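Local atomic coordinates of FBP protein (Leishmania major, PDB entry 5OFU), a protein that probably hydrolyses fructose 1,6-bisphosphate to fructose 6-phosphate and phosphate in carbohydrate biosynthesis, using magnesium, and also binds AMP. Residues T11-I16 / I196-L201; G264-P269 / T318-G323. One frame throughout, in Å; residues are numbered along the deposited sequence.

How the contacts relate
Both contacts join parts of the chain to a beta strand, and each carries one residue of a ligand site. Contact 1 lies in the N-terminal part of the fructose-1,6-bisphosphatase fold. It ties the start of helix 12-18 to strand 198-203, at one edge of the eight-stranded sheet, and the helix touches AMP through I16. Contact 2 lies in the C-terminal part. It pairs strands 265-268 and 317-323, and Y268 holds the phosphate of fructose 6-phosphate. Their centres are about 31 Å apart, on opposite sides of the chain's centre, and their nearest atoms are about 20 Å apart. Contact 1 borders the AMP site, while Y268 of contact 2 lies in the sugar phosphate pocket.

Contact 1 of 2, residues T11-I16 / I196-L201; sequences TLTQYI and IGEFIL. With AMP (adenosine monophosphate), chain E.
L12 and F199 meet through both backbone and side chain. L12 N donates to F199 O at 2.8 Å, with an angle of 150° at the hydrogen. L12 CB lies 3.6 Å from F199 CB, and the two side chains run side by side in the same direction. L12 CD2 reaches F199 CD2 of the ring at 4.0 Å, in an oblique approach. F190 of the adjacent strand 188-193 and L179 of strand 177-182 also pack against this pair.

T11 sits beside I200 in a single backbone bridge and precedes helix 12-18 as its N-cap. Its CB lies 3.7 Å from E198 OE1. Its OG1 sits between the backbone N and the carbonyl carbon (chi1 63°), which turns it back over the first turn of the helix. There it accepts from Q14 N at 3.2 Å. In return, Q14 OE1 accepts from T11 N at 3.1 Å, so the two residues form a capping box. The methyl CG2 also lies near E198 OE1 and only just reaches I200 CD1.

A water molecule bridges helix and strand. It donates to E198 OE1 at 2.6 Å and accepts from T13 N and F199 N. The other oxygen, E198 OE2, forms a salt bridge with K40 of the second subunit. The contact thus lies at a subunit interface of the tetramer, where T13 also packs on T13 of that subunit. At the far end of the segment, I16 O accepts a weak bond from AMP N6 at 2.7 Å. In many class 1 fructose-1,6-bisphosphatases AMP is an allosteric inhibitor, and it probably acts so here.

Water on one oxygen and a lysine on the other would favour the charged form of the buried E198 carboxylate.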
loop_
_atom_site.group_PDB
_atom_site.type_symbol
_atom_site.label_atom_id
_atom_site.label_comp_id
_atom_site.label_asym_id
_atom_site.label_seq_id
_atom_site.Cartn_x
_atom_site.Cartn_y
_atom_site.Cartn_z
ATOM N N THR A 11 7.489 10.630 14.437
ATOM C CA THR A 11 6.365 9.706 14.342
ATOM C C THR A 11 5.509 9.789 15.607
ATOM O O THR A 11 5.974 10.252 16.634
ATOM C CB THR A 11 6.842 8.260 14.136
ATOM O OG1 THR A 11 7.599 7.827 15.275
ATOM C CG2 THR A 11 7.704 8.158 12.881
ATOM N N LEU A 12 4.263 9.328 15.528
ATOM C CA LEU A 12 3.400 9.232 16.707
ATOM C C LEU A 12 4.006 8.308 17.759
ATOM O O LEU A 12 3.945 8.605 18.945
ATOM C CB LEU A 12 2.011 8.721 16.332
ATOM C CG LEU A 12 0.918 8.596 17.407
ATOM C CD1 LEU A 12 0.734 9.881 18.194
ATOM C CD2 LEU A 12 -0.399 8.170 16.754
ATOM N N THR A 13 4.609 7.208 17.325
ATOM C CA THR A 13 5.256 6.276 18.253
ATOM C C THR A 13 6.365 6.944 19.098
ATOM O O THR A 13 6.346 6.826 20.312
ATOM C CB THR A 13 5.801 5.048 17.505
ATOM O OG1 THR A 13 4.773 4.506 16.673
ATOM C CG2 THR A 13 6.255 3.975 18.481
ATOM N N GLN A 14 7.281 7.671 18.453
ATOM C CA GLN A 14 8.274 8.513 19.147
ATOM C C GLN A 14 7.656 9.521 20.099
ATOM O O GLN A 14 8.072 9.636 21.252
ATOM C CB GLN A 14 9.120 9.304 18.157
ATOM C CG GLN A 14 10.283 8.519 17.590
ATOM C CD GLN A 14 10.728 9.009 16.224
ATOM O OE1 GLN A 14 10.261 10.039 15.716
ATOM N NE2 GLN A 14 11.639 8.257 15.607
ATOM N N TYR A 15 6.681 10.264 19.595
ATOM C CA TYR A 15 5.995 11.281 20.371
ATOM C C TYR A 15 5.408 10.714 21.667
ATOM O O TYR A 15 5.502 11.361 22.714
ATOM C CB TYR A 15 4.902 11.929 19.503
ATOM C CG TYR A 15 4.008 12.928 20.196
ATOM C CD1 TYR A 15 2.812 12.518 20.794
ATOM C CD2 TYR A 15 4.339 14.282 20.234
ATOM C CE1 TYR A 15 1.979 13.426 21.415
ATOM C CE2 TYR A 15 3.515 15.204 20.861
ATOM C CZ TYR A 15 2.335 14.771 21.446
ATOM O OH TYR A 15 1.493 15.676 22.071
ATOM N N ILE A 16 4.776 9.542 21.586
ATOM C CA ILE A 16 4.131 8.919 22.746
ATOM C C ILE A 16 5.170 8.538 23.794
ATOM O O ILE A 16 5.020 8.872 24.971
ATOM C CB ILE A 16 3.289 7.682 22.354
ATOM C CG1 ILE A 16 2.034 8.103 21.577
ATOM C CG2 ILE A 16 2.862 6.893 23.587
ATOM C CD1 ILE A 16 1.446 6.990 20.743
ATOM N N ILE A 196 4.877 3.815 4.539
ATOM C CA ILE A 196 5.546 3.174 5.665
ATOM C C ILE A 196 4.621 2.869 6.847
ATOM O O ILE A 196 5.076 2.339 7.865
ATOM C CB ILE A 196 6.766 4.015 6.133
ATOM C CG1 ILE A 196 6.357 5.393 6.686
ATOM C CG2 ILE A 196 7.737 4.204 4.978
ATOM C CD1 ILE A 196 7.501 6.181 7.292
ATOM N N GLY A 197 3.336 3.201 6.725
ATOM C CA GLY A 197 2.350 2.970 7.792
ATOM C C GLY A 197 2.660 3.565 9.159
ATOM O O GLY A 197 2.474 2.896 10.172
ATOM N N GLU A 198 3.180 4.791 9.188
ATOM C CA GLU A 198 3.449 5.512 10.434
ATOM C C GLU A 198 2.675 6.812 10.415
ATOM O O GLU A 198 2.444 7.386 9.350
ATOM C CB GLU A 198 4.937 5.843 10.574
ATOM C CG GLU A 198 5.839 4.643 10.826
ATOM C CD GLU A 198 6.020 4.262 12.288
ATOM O OE1 GLU A 198 5.546 4.972 13.219
ATOM O OE2 GLU A 198 6.679 3.226 12.514
ATOM N N PHE A 199 2.265 7.266 11.599
ATOM C CA PHE A 199 1.630 8.575 11.753
ATOM C C PHE A 199 2.738 9.584 11.934
ATOM O O PHE A 199 3.578 9.392 12.787
ATOM C CB PHE A 199 0.700 8.569 12.952
ATOM C CG PHE A 199 -0.654 7.998 12.668
ATOM C CD1 PHE A 199 -1.607 8.755 11.984
ATOM C CD2 PHE A 199 -0.994 6.723 13.091
ATOM C CE1 PHE A 199 -2.868 8.242 11.719
ATOM C CE2 PHE A 199 -2.253 6.206 12.839
ATOM C CZ PHE A 199 -3.188 6.962 12.151
ATOM N N ILE A 200 2.761 10.630 11.114
ATOM C CA ILE A 200 3.837 11.634 11.115
ATOM C C ILE A 200 3.248 12.930 11.646
ATOM O O ILE A 200 2.144 13.299 11.271
ATOM C CB ILE A 200 4.433 11.844 9.691
ATOM C CG1 ILE A 200 5.513 10.801 9.383
ATOM C CG2 ILE A 200 5.123 13.195 9.543
ATOM C CD1 ILE A 200 5.062 9.368 9.498
ATOM N N LEU A 201 3.986 13.615 12.516
ATOM C CA LEU A 201 3.545 14.871 13.112
ATOM C C LEU A 201 3.503 15.950 12.042
ATOM O O LEU A 201 4.542 16.374 11.556
ATOM C CB LEU A 201 4.496 15.288 14.236
ATOM C CG LEU A 201 4.187 16.599 14.970
ATOM C CD1 LEU A 201 2.763 16.627 15.497
ATOM C CD2 LEU A 201 5.168 16.788 16.118
HETATM P P AMP E . 0.859 5.410 33.799
HETATM O O1P AMP E . 1.520 4.941 32.530
HETATM O O2P AMP E . -0.554 4.922 33.993
HETATM O O3P AMP E . 1.698 5.260 35.047
HETATM O "O5'" AMP E . 0.822 6.996 33.583
HETATM C "C5'" AMP E . 0.182 7.852 34.523
HETATM C "C4'" AMP E . -0.078 9.233 33.931
HETATM O "O4'" AMP E . 1.122 9.821 33.424
HETATM C "C3'" AMP E . -1.057 9.220 32.772
HETATM O "O3'" AMP E . -2.414 9.293 33.195
HETATM C "C2'" AMP E . -0.643 10.424 31.965
HETATM O "O2'" AMP E . -1.270 11.622 32.423
HETATM C "C1'" AMP E . 0.864 10.477 32.177
HETATM N N9 AMP E . 1.491 9.755 31.034
HETATM C C8 AMP E . 1.978 8.495 31.035
HETATM N N7 AMP E . 2.463 8.160 29.819
HETATM C C5 AMP E . 2.280 9.211 29.018
HETATM C C6 AMP E . 2.558 9.504 27.607
HETATM N N6 AMP E . 3.144 8.573 26.837
HETATM N N1 AMP E . 2.213 10.720 27.135
HETATM C C2 AMP E . 1.626 11.656 27.915
HETATM N N3 AMP E . 1.335 11.445 29.215
HETATM C C4 AMP E . 1.630 10.261 29.809
HETATM O O HOH W 1 3.679 6.468 14.281
#

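Contact 2 of 2, residues G264-P269 / T318-G323; sequences GIFCYP and TPVYFG. With F6P (6-O-phosphono-beta-D-fructofuranose), chain F.
Y268 and V320 face each other as a hydrogen-bonded antiparallel pair, with Y268 CB 3.9 Å from V320 CG2. With CG roughly anti to the backbone N (chi1 -154°), the Y268 ring leads away from V320 to the ligand. At the tip, Y268 OH donates to O3P of fructose 6-phosphate at 2.7 Å, and the phosphorus lies at the ring edge, in its plane. Q274 NE2 also bonds to this hydroxyl. F266 is on the same face of the sheet. Its CZ approaches O4 of the sugar at 3.8 Å, while its CE2 lies 4.0 Å from V320 CG2.

Strands 265-268 and 320-323 run antiparallel at 169°, inside the mixed sheet of the C-terminal part. F266 and F322 exchange two nearly straight backbone bonds. Y268 and V320 exchange two that are more bent. Water 2 donates to both Y268 O and T318 O.

On the other face, C267 SG meets the edge of the Y321 ring, 3.9 Å from Y321 CD1. Just past the strand, P269 CB lies 3.6 Å from Y321 OH. F229 of helix 227-238 packs on all three residues. Helix 252-262 covers the opposite face, where M252, D255 and I256 touch F266. K278, Y248 and, from the third subunit, R247 are among the other groups that bond the ligand; M252 bonds it through its backbone N.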
loop_
_atom_site.group_PDB
_atom_site.type_symbol
_atom_site.label_atom_id
_atom_site.label_comp_id
_atom_site.label_asym_id
_atom_site.label_seq_id
_atom_site.Cartn_x
_atom_site.Cartn_y
_atom_site.Cartn_z
ATOM N N GLY A 264 -14.190 28.343 13.159
ATOM C CA GLY A 264 -15.633 28.408 12.905
ATOM C C GLY A 264 -16.383 27.886 14.107
ATOM O O GLY A 264 -15.865 27.911 15.222
ATOM N N ILE A 265 -17.599 27.411 13.869
ATOM C CA ILE A 265 -18.429 26.844 14.912
ATOM C C ILE A 265 -19.145 25.593 14.418
ATOM O O ILE A 265 -19.576 25.516 13.275
ATOM C CB ILE A 265 -19.448 27.884 15.484
ATOM C CG1 ILE A 265 -20.084 27.346 16.775
ATOM C CG2 ILE A 265 -20.524 28.270 14.463
ATOM C CD1 ILE A 265 -20.937 28.357 17.509
ATOM N N PHE A 266 -19.256 24.617 15.310
ATOM C CA PHE A 266 -20.048 23.416 15.100
ATOM C C PHE A 266 -21.148 23.385 16.156
ATOM O O PHE A 266 -20.879 23.539 17.341
ATOM C CB PHE A 266 -19.164 22.159 15.214
ATOM C CG PHE A 266 -19.930 20.881 15.062
ATOM C CD1 PHE A 266 -20.245 20.394 13.797
ATOM C CD2 PHE A 266 -20.388 20.193 16.186
ATOM C CE1 PHE A 266 -20.983 19.233 13.648
ATOM C CE2 PHE A 266 -21.123 19.036 16.050
ATOM C CZ PHE A 266 -21.423 18.551 14.774
ATOM N N CYS A 267 -22.378 23.161 15.719
ATOM C CA CYS A 267 -23.529 23.169 16.613
ATOM C C CYS A 267 -24.404 21.965 16.397
ATOM O O CYS A 267 -24.731 21.630 15.258
ATOM C CB CYS A 267 -24.377 24.417 16.377
ATOM S SG CYS A 267 -23.524 25.948 16.774
ATOM N N TYR A 268 -24.772 21.314 17.488
ATOM C CA TYR A 268 -25.898 20.409 17.479
ATOM C C TYR A 268 -26.764 20.775 18.684
ATOM O O TYR A 268 -26.549 20.264 19.782
ATOM C CB TYR A 268 -25.450 18.949 17.491
ATOM C CG TYR A 268 -26.506 18.072 16.865
ATOM C CD1 TYR A 268 -27.781 17.998 17.418
ATOM C CD2 TYR A 268 -26.246 17.335 15.696
ATOM C CE1 TYR A 268 -28.767 17.226 16.846
ATOM C CE2 TYR A 268 -27.241 16.558 15.119
ATOM C CZ TYR A 268 -28.499 16.515 15.708
ATOM O OH TYR A 268 -29.507 15.754 15.194
ATOM N N PRO A 269 -27.747 21.677 18.481
ATOM C CA PRO A 269 -28.528 22.241 19.577
ATOM C C PRO A 269 -29.688 21.342 20.002
ATOM O O PRO A 269 -29.863 20.243 19.470
ATOM C CB PRO A 269 -29.056 23.541 18.967
ATOM C CG PRO A 269 -29.307 23.173 17.558
ATOM C CD PRO A 269 -28.243 22.172 17.182
ATOM N N THR A 318 -26.213 15.657 25.282
ATOM C CA THR A 318 -26.000 17.087 25.540
ATOM C C THR A 318 -25.973 17.868 24.240
ATOM O O THR A 318 -25.493 17.365 23.227
ATOM C CB THR A 318 -24.682 17.371 26.287
ATOM O OG1 THR A 318 -24.437 18.780 26.320
ATOM C CG2 THR A 318 -23.486 16.687 25.618
ATOM N N PRO A 319 -26.522 19.094 24.252
ATOM C CA PRO A 319 -26.295 19.942 23.086
ATOM C C PRO A 319 -24.838 20.367 23.043
ATOM O O PRO A 319 -24.165 20.318 24.083
ATOM C CB PRO A 319 -27.211 21.143 23.337
ATOM C CG PRO A 319 -27.433 21.168 24.799
ATOM C CD PRO A 319 -27.399 19.742 25.249
ATOM N N VAL A 320 -24.346 20.756 21.865
ATOM C CA VAL A 320 -22.974 21.242 21.744
ATOM C C VAL A 320 -22.889 22.508 20.928
ATOM O O VAL A 320 -23.617 22.665 19.961
ATOM C CB VAL A 320 -22.004 20.169 21.168
ATOM C CG1 VAL A 320 -22.013 18.921 22.035
ATOM C CG2 VAL A 320 -22.329 19.810 19.737
ATOM N N TYR A 321 -22.010 23.410 21.360
ATOM C CA TYR A 321 -21.657 24.627 20.631
ATOM C C TYR A 321 -20.146 24.770 20.753
ATOM O O TYR A 321 -19.637 25.300 21.746
ATOM C CB TYR A 321 -22.392 25.842 21.225
ATOM C CG TYR A 321 -23.866 25.574 21.480
ATOM C CD1 TYR A 321 -24.809 25.694 20.456
ATOM C CD2 TYR A 321 -24.310 25.165 22.727
ATOM C CE1 TYR A 321 -26.150 25.426 20.679
ATOM C CE2 TYR A 321 -25.656 24.900 22.962
ATOM C CZ TYR A 321 -26.571 25.035 21.934
ATOM O OH TYR A 321 -27.900 24.786 22.177
ATOM N N PHE A 322 -19.429 24.221 19.778
ATOM C CA PHE A 322 -17.973 24.010 19.867
ATOM C C PHE A 322 -17.302 24.857 18.809
ATOM O O PHE A 322 -17.799 24.927 17.689
ATOM C CB PHE A 322 -17.629 22.533 19.579
ATOM C CG PHE A 322 -17.917 21.568 20.708
ATOM C CD1 PHE A 322 -18.681 21.916 21.822
ATOM C CD2 PHE A 322 -17.442 20.260 20.627
ATOM C CE1 PHE A 322 -18.935 20.999 22.833
ATOM C CE2 PHE A 322 -17.681 19.339 21.645
ATOM C CZ PHE A 322 -18.432 19.703 22.745
ATOM N N GLY A 323 -16.180 25.492 19.131
ATOM C CA GLY A 323 -15.370 26.103 18.082
ATOM C C GLY A 323 -14.550 27.299 18.480
ATOM O O GLY A 323 -14.061 27.382 19.602
HETATM O O1 F6P F . -24.593 10.043 15.973
HETATM C C1 F6P F . -23.497 10.965 15.914
HETATM C C2 F6P F . -23.412 11.554 14.512
HETATM O O2 F6P F . -23.139 10.489 13.590
HETATM C C3 F6P F . -22.356 12.651 14.394
HETATM O O3 F6P F . -21.164 12.200 13.750
HETATM C C4 F6P F . -23.006 13.752 13.580
HETATM O O4 F6P F . -22.641 15.064 14.008
HETATM C C5 F6P F . -24.486 13.523 13.781
HETATM O O5 F6P F . -24.665 12.162 14.185
HETATM C C6 F6P F . -25.276 13.776 12.515
HETATM O O6 F6P F . -26.642 13.864 12.912
HETATM P P F6P F . -27.785 14.392 11.914
HETATM O O1P F6P F . -27.993 13.250 10.946
HETATM O O2P F6P F . -27.203 15.650 11.307
HETATM O O3P F6P F . -28.937 14.577 12.857
HETATM O O HOH W 2 -26.345 17.352 20.575
#